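PDB 4EXO: methyl-accepting chemotaxis protein from Vibrio parahaemolyticus, which probably senses small molecules in the periplasm through a Cache (PAS-like) domain, seen here with pyruvic acid bound, and passes the signal on for chemotaxis. Local coordinates for residues Y59-S65 with D135-G141; D106-S112 with P123-A128. One frame throughout, in Å; residues are numbered along the deposited sequence.

Contact 1: Y59-S65 with D135-G141. With PYR (pyruvic acid), chain B.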
loop_
_atom_site.group_PDB
_atom_site.type_symbol
_atom_site.label_atom_id
_atom_site.label_comp_id
_atom_site.label_asym_id
_atom_site.label_seq_id
_atom_site.Cartn_x
_atom_site.Cartn_y
_atom_site.Cartn_z
ATOM N N TYR A 59 6.446 2.457 -7.102
ATOM C CA TYR A 59 6.931 1.070 -7.104
ATOM C C TYR A 59 8.083 0.890 -6.115
ATOM O O TYR A 59 8.629 1.888 -5.601
ATOM C CB TYR A 59 7.452 0.701 -8.530
ATOM C CG TYR A 59 8.658 1.552 -8.947
ATOM C CD1 TYR A 59 9.960 1.146 -8.638
ATOM C CD2 TYR A 59 8.480 2.785 -9.605
ATOM C CE1 TYR A 59 11.091 1.924 -9.007
ATOM C CE2 TYR A 59 9.590 3.595 -9.996
ATOM C CZ TYR A 59 10.898 3.137 -9.686
ATOM O OH TYR A 59 11.982 3.905 -10.045
ATOM N N PHE A 60 8.448 -0.375 -5.865
ATOM C CA PHE A 60 9.557 -0.709 -4.964
ATOM C C PHE A 60 10.855 -1.106 -5.667
ATOM O O PHE A 60 10.838 -1.694 -6.780
ATOM C CB PHE A 60 9.173 -1.878 -4.058
ATOM C CG PHE A 60 8.144 -1.537 -3.041
ATOM C CD1 PHE A 60 8.498 -0.853 -1.876
ATOM C CD2 PHE A 60 6.819 -1.913 -3.237
ATOM C CE1 PHE A 60 7.549 -0.536 -0.905
ATOM C CE2 PHE A 60 5.827 -1.605 -2.266
ATOM C CZ PHE A 60 6.187 -0.900 -1.097
ATOM N N PHE A 61 11.964 -0.818 -4.977
ATOM C CA PHE A 61 13.281 -1.309 -5.332
ATOM C C PHE A 61 13.952 -1.764 -4.020
ATOM O O PHE A 61 13.536 -1.351 -2.925
ATOM C CB PHE A 61 14.117 -0.188 -6.022
ATOM C CG PHE A 61 14.183 1.082 -5.215
ATOM C CD1 PHE A 61 15.080 1.184 -4.127
ATOM C CD2 PHE A 61 13.370 2.179 -5.511
ATOM C CE1 PHE A 61 15.139 2.367 -3.370
ATOM C CE2 PHE A 61 13.412 3.360 -4.740
ATOM C CZ PHE A 61 14.312 3.455 -3.671
ATOM N N ALA A 62 14.992 -2.585 -4.119
ATOM C CA ALA A 62 15.815 -2.848 -2.922
ATOM C C ALA A 62 17.261 -3.060 -3.282
ATOM O O ALA A 62 17.557 -3.557 -4.389
ATOM C CB ALA A 62 15.256 -4.049 -2.105
ATOM N N TYR A 63 18.160 -2.653 -2.374
ATOM C CA TYR A 63 19.613 -2.838 -2.550
ATOM C C TYR A 63 20.162 -3.445 -1.272
ATOM O O TYR A 63 19.611 -3.181 -0.206
ATOM C CB TYR A 63 20.317 -1.480 -2.793
ATOM C CG TYR A 63 19.911 -0.852 -4.122
ATOM C CD1 TYR A 63 20.693 -1.031 -5.280
ATOM C CD2 TYR A 63 18.730 -0.114 -4.217
ATOM C CE1 TYR A 63 20.295 -0.472 -6.503
ATOM C CE2 TYR A 63 18.338 0.487 -5.451
ATOM C CZ TYR A 63 19.121 0.261 -6.581
ATOM O OH TYR A 63 18.740 0.815 -7.781
ATOM N N ASP A 64 21.233 -4.239 -1.364
ATOM C CA ASP A 64 21.905 -4.677 -0.138
ATOM C C ASP A 64 22.866 -3.599 0.352
ATOM O O ASP A 64 22.993 -2.555 -0.272
ATOM C CB ASP A 64 22.515 -6.095 -0.253
ATOM C CG ASP A 64 23.756 -6.150 -1.145
ATOM O OD1 ASP A 64 24.315 -5.085 -1.465
ATOM O OD2 ASP A 64 24.171 -7.290 -1.516
ATOM N N SER A 65 23.536 -3.831 1.479
ATOM C CA SER A 65 24.402 -2.798 2.078
ATOM C C SER A 65 25.651 -2.489 1.253
ATOM O O SER A 65 26.258 -1.413 1.433
ATOM C CB SER A 65 24.804 -3.154 3.533
ATOM O OG SER A 65 23.661 -3.093 4.354
ATOM N N ASP A 135 19.360 -8.163 4.722
ATOM C CA ASP A 135 20.204 -7.035 4.336
ATOM C C ASP A 135 19.577 -6.338 3.110
ATOM O O ASP A 135 20.259 -6.121 2.106
ATOM C CB ASP A 135 21.650 -7.484 4.011
ATOM C CG ASP A 135 22.606 -6.330 3.832
ATOM O OD1 ASP A 135 22.488 -5.320 4.568
ATOM O OD2 ASP A 135 23.512 -6.420 2.945
ATOM N N TRP A 136 18.283 -6.035 3.181
ATOM C CA TRP A 136 17.630 -5.250 2.128
ATOM C C TRP A 136 17.333 -3.861 2.637
ATOM O O TRP A 136 16.648 -3.692 3.656
ATOM C CB TRP A 136 16.324 -5.879 1.647
ATOM C CG TRP A 136 16.469 -7.108 0.787
ATOM C CD1 TRP A 136 17.627 -7.710 0.366
ATOM C CD2 TRP A 136 15.395 -7.870 0.235
ATOM N NE1 TRP A 136 17.332 -8.812 -0.413
ATOM C CE2 TRP A 136 15.966 -8.940 -0.488
ATOM C CE3 TRP A 136 13.999 -7.754 0.283
ATOM C CZ2 TRP A 136 15.182 -9.869 -1.191
ATOM C CZ3 TRP A 136 13.221 -8.702 -0.385
ATOM C CH2 TRP A 136 13.813 -9.735 -1.107
ATOM N N VAL A 137 17.824 -2.880 1.882
ATOM C CA VAL A 137 17.358 -1.505 1.964
ATOM C C VAL A 137 16.245 -1.424 0.925
ATOM O O VAL A 137 16.511 -1.372 -0.290
ATOM C CB VAL A 137 18.491 -0.521 1.639
ATOM C CG1 VAL A 137 17.964 0.931 1.633
ATOM C CG2 VAL A 137 19.632 -0.657 2.657
ATOM N N LEU A 138 15.022 -1.489 1.427
ATOM C CA LEU A 138 13.805 -1.528 0.585
ATOM C C LEU A 138 13.296 -0.093 0.461
ATOM O O LEU A 138 13.117 0.564 1.476
ATOM C CB LEU A 138 12.737 -2.388 1.262
ATOM C CG LEU A 138 11.349 -2.490 0.589
ATOM C CD1 LEU A 138 11.483 -3.148 -0.806
ATOM C CD2 LEU A 138 10.349 -3.281 1.458
ATOM N N GLY A 139 13.031 0.364 -0.762
ATOM C CA GLY A 139 12.693 1.773 -0.986
ATOM C C GLY A 139 11.564 1.980 -1.981
ATOM O O GLY A 139 11.253 1.083 -2.757
ATOM N N THR A 140 10.967 3.165 -1.950
ATOM C CA THR A 140 10.033 3.587 -2.969
ATOM C C THR A 140 10.187 5.108 -3.047
ATOM O O THR A 140 11.151 5.669 -2.493
ATOM C CB THR A 140 8.555 3.140 -2.659
ATOM O OG1 THR A 140 7.709 3.580 -3.750
ATOM C CG2 THR A 140 8.034 3.773 -1.367
ATOM N N GLY A 141 9.286 5.797 -3.736
ATOM C CA GLY A 141 9.457 7.254 -3.887
ATOM C C GLY A 141 8.275 7.898 -4.570
ATOM O O GLY A 141 7.407 7.205 -5.116
HETATM C C PYR B . 14.866 3.832 -7.917
HETATM O O PYR B . 14.454 5.030 -7.561
HETATM O OXT PYR B . 14.127 3.128 -8.753
HETATM C CA PYR B . 16.084 3.303 -7.430
HETATM O O3 PYR B . 16.405 2.129 -7.830
HETATM C CB PYR B . 17.034 4.046 -6.499
HETATM O O HOH W 1 8.038 5.094 -6.881
HETATM O O HOH W 2 23.924 -8.987 1.526
#

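Contact 2: D106-S112 with P123-A128. With PYR (pyruvic acid), chain B.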
loop_
_atom_site.group_PDB
_atom_site.type_symbol
_atom_site.label_atom_id
_atom_site.label_comp_id
_atom_site.label_asym_id
_atom_site.label_seq_id
_atom_site.Cartn_x
_atom_site.Cartn_y
_atom_site.Cartn_z
ATOM N N ASP A 106 16.901 9.490 8.477
ATOM C CA ASP A 106 15.429 9.474 8.505
ATOM C C ASP A 106 14.747 8.750 7.340
ATOM O O ASP A 106 13.525 8.798 7.211
ATOM C CB ASP A 106 14.869 10.880 8.669
ATOM C CG ASP A 106 15.002 11.729 7.402
ATOM O OD1 ASP A 106 15.547 11.257 6.368
ATOM O OD2 ASP A 106 14.549 12.893 7.452
ATOM N N GLY A 107 15.536 8.095 6.510
ATOM C CA GLY A 107 14.989 7.247 5.439
ATOM C C GLY A 107 14.833 7.975 4.109
ATOM O O GLY A 107 14.675 7.316 3.069
ATOM N N PHE A 108 14.885 9.310 4.128
ATOM C CA PHE A 108 14.527 10.113 2.940
ATOM C C PHE A 108 15.771 10.565 2.191
ATOM O O PHE A 108 16.828 10.849 2.799
ATOM C CB PHE A 108 13.672 11.347 3.301
ATOM C CG PHE A 108 12.269 10.998 3.763
ATOM C CD1 PHE A 108 11.276 10.667 2.840
ATOM C CD2 PHE A 108 11.968 10.965 5.116
ATOM C CE1 PHE A 108 9.997 10.317 3.274
ATOM C CE2 PHE A 108 10.711 10.624 5.565
ATOM C CZ PHE A 108 9.724 10.293 4.646
ATOM N N LEU A 109 15.644 10.649 0.863
ATOM C CA LEU A 109 16.719 11.179 0.027
ATOM C C LEU A 109 16.111 11.797 -1.228
ATOM O O LEU A 109 15.278 11.147 -1.886
ATOM C CB LEU A 109 17.693 10.073 -0.391
ATOM C CG LEU A 109 18.952 10.568 -1.127
ATOM C CD1 LEU A 109 19.953 11.328 -0.157
ATOM C CD2 LEU A 109 19.677 9.410 -1.890
ATOM N N TYR A 110 16.541 13.026 -1.576
ATOM C CA TYR A 110 16.143 13.631 -2.870
ATOM C C TYR A 110 17.183 13.223 -3.932
ATOM O O TYR A 110 18.394 13.274 -3.683
ATOM C CB TYR A 110 16.118 15.168 -2.793
ATOM C CG TYR A 110 14.972 15.763 -2.041
ATOM C CD1 TYR A 110 13.751 16.012 -2.684
ATOM C CD2 TYR A 110 15.086 16.084 -0.675
ATOM C CE1 TYR A 110 12.674 16.578 -1.995
ATOM C CE2 TYR A 110 14.016 16.652 0.019
ATOM C CZ TYR A 110 12.817 16.898 -0.663
ATOM O OH TYR A 110 11.741 17.449 -0.024
ATOM N N PHE A 111 16.720 12.818 -5.122
ATOM C CA PHE A 111 17.605 12.451 -6.229
ATOM C C PHE A 111 16.737 12.388 -7.480
ATOM O O PHE A 111 15.528 12.468 -7.379
ATOM C CB PHE A 111 18.289 11.085 -6.003
ATOM C CG PHE A 111 17.333 9.919 -5.789
ATOM C CD1 PHE A 111 16.996 9.072 -6.861
ATOM C CD2 PHE A 111 16.811 9.631 -4.499
ATOM C CE1 PHE A 111 16.135 7.944 -6.659
ATOM C CE2 PHE A 111 15.947 8.547 -4.289
ATOM C CZ PHE A 111 15.593 7.691 -5.370
ATOM N N SER A 112 17.372 12.267 -8.643
ATOM C CA SER A 112 16.656 12.068 -9.917
ATOM C C SER A 112 16.838 10.626 -10.349
ATOM O O SER A 112 17.881 10.020 -10.100
ATOM C CB SER A 112 17.187 13.000 -11.000
ATOM O OG SER A 112 16.782 14.327 -10.721
ATOM N N PRO A 123 13.086 14.530 -11.101
ATOM C CA PRO A 123 13.351 14.632 -9.657
ATOM C C PRO A 123 12.378 13.811 -8.822
ATOM O O PRO A 123 11.153 13.809 -9.084
ATOM C CB PRO A 123 13.235 16.132 -9.354
ATOM C CG PRO A 123 12.521 16.733 -10.513
ATOM C CD PRO A 123 12.799 15.845 -11.717
ATOM N N LYS A 124 12.924 13.154 -7.798
ATOM C CA LYS A 124 12.169 12.208 -6.976
ATOM C C LYS A 124 12.487 12.451 -5.502
ATOM O O LYS A 124 13.564 12.973 -5.155
ATOM C CB LYS A 124 12.654 10.790 -7.371
ATOM C CG LYS A 124 11.935 9.604 -6.769
ATOM C CD LYS A 124 12.433 8.312 -7.460
ATOM C CE LYS A 124 11.634 7.064 -7.004
ATOM N NZ LYS A 124 12.000 5.836 -7.825
ATOM N N LEU A 125 11.554 12.056 -4.636
ATOM C CA LEU A 125 11.846 11.960 -3.210
ATOM C C LEU A 125 11.710 10.493 -2.820
ATOM O O LEU A 125 10.633 9.944 -2.878
ATOM C CB LEU A 125 10.908 12.837 -2.384
ATOM C CG LEU A 125 10.987 12.648 -0.843
ATOM C CD1 LEU A 125 12.412 12.968 -0.346
ATOM C CD2 LEU A 125 9.960 13.556 -0.173
ATOM N N GLY A 126 12.821 9.864 -2.457
ATOM C CA GLY A 126 12.817 8.444 -2.095
ATOM C C GLY A 126 12.696 8.249 -0.608
ATOM O O GLY A 126 13.011 9.152 0.169
ATOM N N TYR A 127 12.205 7.085 -0.215
ATOM C CA TYR A 127 12.040 6.734 1.189
ATOM C C TYR A 127 12.402 5.242 1.301
ATOM O O TYR A 127 11.907 4.418 0.545
ATOM C CB TYR A 127 10.612 7.017 1.713
ATOM C CG TYR A 127 10.501 6.531 3.153
ATOM C CD1 TYR A 127 11.211 7.168 4.167
ATOM C CD2 TYR A 127 9.784 5.372 3.461
ATOM C CE1 TYR A 127 11.167 6.688 5.488
ATOM C CE2 TYR A 127 9.716 4.891 4.781
ATOM C CZ TYR A 127 10.427 5.561 5.776
ATOM O OH TYR A 127 10.379 5.124 7.070
ATOM N N ALA A 128 13.330 4.915 2.200
ATOM C CA ALA A 128 13.808 3.545 2.387
ATOM C C ALA A 128 13.853 3.101 3.882
ATOM O O ALA A 128 14.108 3.933 4.816
ATOM C CB ALA A 128 15.197 3.372 1.696
HETATM C C PYR B . 14.866 3.832 -7.917
HETATM O O PYR B . 14.454 5.030 -7.561
HETATM O OXT PYR B . 14.127 3.128 -8.753
HETATM C CA PYR B . 16.084 3.303 -7.430
HETATM O O3 PYR B . 16.405 2.129 -7.830
HETATM C CB PYR B . 17.034 4.046 -6.499
#

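Contact 1: Y59-S65 with D135-G141
Phe61 lays its ring between Gly139 and the bound pyruvic acid. Gly139 CA makes a CH-pi contact 3.8 Å from the ring centroid, and the opposite face carries the ligand, with Phe61 CD2 3.3 Å from PYR C. With CG tucked between backbone N and carbonyl carbon (chi1 53°), the ring folds back over the neighbouring strand, where the absence of a side chain at Gly139 makes room for it. Two tyrosines grip the ligand at their edges: Tyr59 OH donates to PYR OXT (2.6 Å) and Tyr63 OH to PYR O3 (2.7 Å).

Behind these residues, Phe61 pairs with Gly139 and Tyr63 with Val137, each through two backbone hydrogen bonds, as antiparallel strands do. Thr140 OG1 reaches Tyr59 O (2.7 Å) from above the carbonyl plane. At the far end Asp135 clamps Ser65: OD2 accepts from Ser65 N, and OD1 turns its syn lone pair to Ser65 OG (2.5 Å). Tyr130 OH also bonds to Asp135 OD1. On the other face of the sheet, Leu138 CD1 meets Phe60 CD1.

His72 and Lys124 complete the polar grip on pyruvic acid. The site thus pairs hydrogen-bond donors with an aromatic floor, chemistry suited to a small carboxylate.

Contact 2: D106-S112 with P123-A128
Tyr110 and Leu125 meet where Leu125 CD1 sits almost squarely over the tyrosine ring, 3.8 Å from its centroid and 4° off the normal. Leu125 has CG anti to its own backbone N (chi1 171°), which carries this methyl across the strand pair; the same CD1 also touches Phe108 CD1 at 4.1 Å.

Farther along the face bearing Phe108, Tyr110, Leu125 and Tyr127, Tyr127 CD1 lies over the centre of the Phe108 ring, with Phe108 CE1 3.5 Å away. The planes of these two rings are inclined at 40°, with centroids 4.7 Å apart. Glu129 and Lys19 hold Tyr127 OH, while Lys15 makes a cation-pi contact with Phe108. Before the strand begins, Asp106 OD1 accepts from Phe108 N in an Asx turn, and the Tyr127 ring packs close against the backbone of Gly107, whose positive phi suits glycine.

On the opposite face Phe111 and Lys124 run side by side toward the pyruvic acid. The Phe111 ring swings back across the pair toward Gly126, whose CA is 3.8 Å from Phe111 CE2, and Lys124 CD packs against Phe111 CE1. With all four side-chain torsions extended, Lys124 spans the distance from the strand to the ligand and sets NZ 2.6 Å from PYR O. Tyr143 OH is a second partner of that ammonium group. The same ligand oxygen lies at the edge of the Phe111 ring.

Backbone hydrogen bonds join Leu109 with Gly126 and Phe111 with Lys124 in both directions, making an antiparallel hairpin of strands 108-115 and 120-131. Helix 2-28 packs on the Phe108 and Tyr127 face; helix 94-104 covers the other through Leu98 and Val94. Strand 136-143 borders 120-131 on the side away from 108-115.

How the contacts relate
The two contacts belong to one five-stranded antiparallel sheet, ordered 69-72, 61-63, 136-143, 120-131, 108-115, and their centres are 12 Å apart. Along the chain, the hairpin of contact 2 is nested inside the loop that contact 1 closes. Strands 120-131 and 136-143 are neighbours both in sequence and in the sheet, and Tyr127 N with Thr140 O forms a probable hydrogen bond between the contacts. Each contributes to the same pyruvic acid pocket, on the sheet face shared with helix 94-104. Strands 61-63, 108-115 and 120-131 all supply residues to that pocket, consistent with a Cache sensor domain.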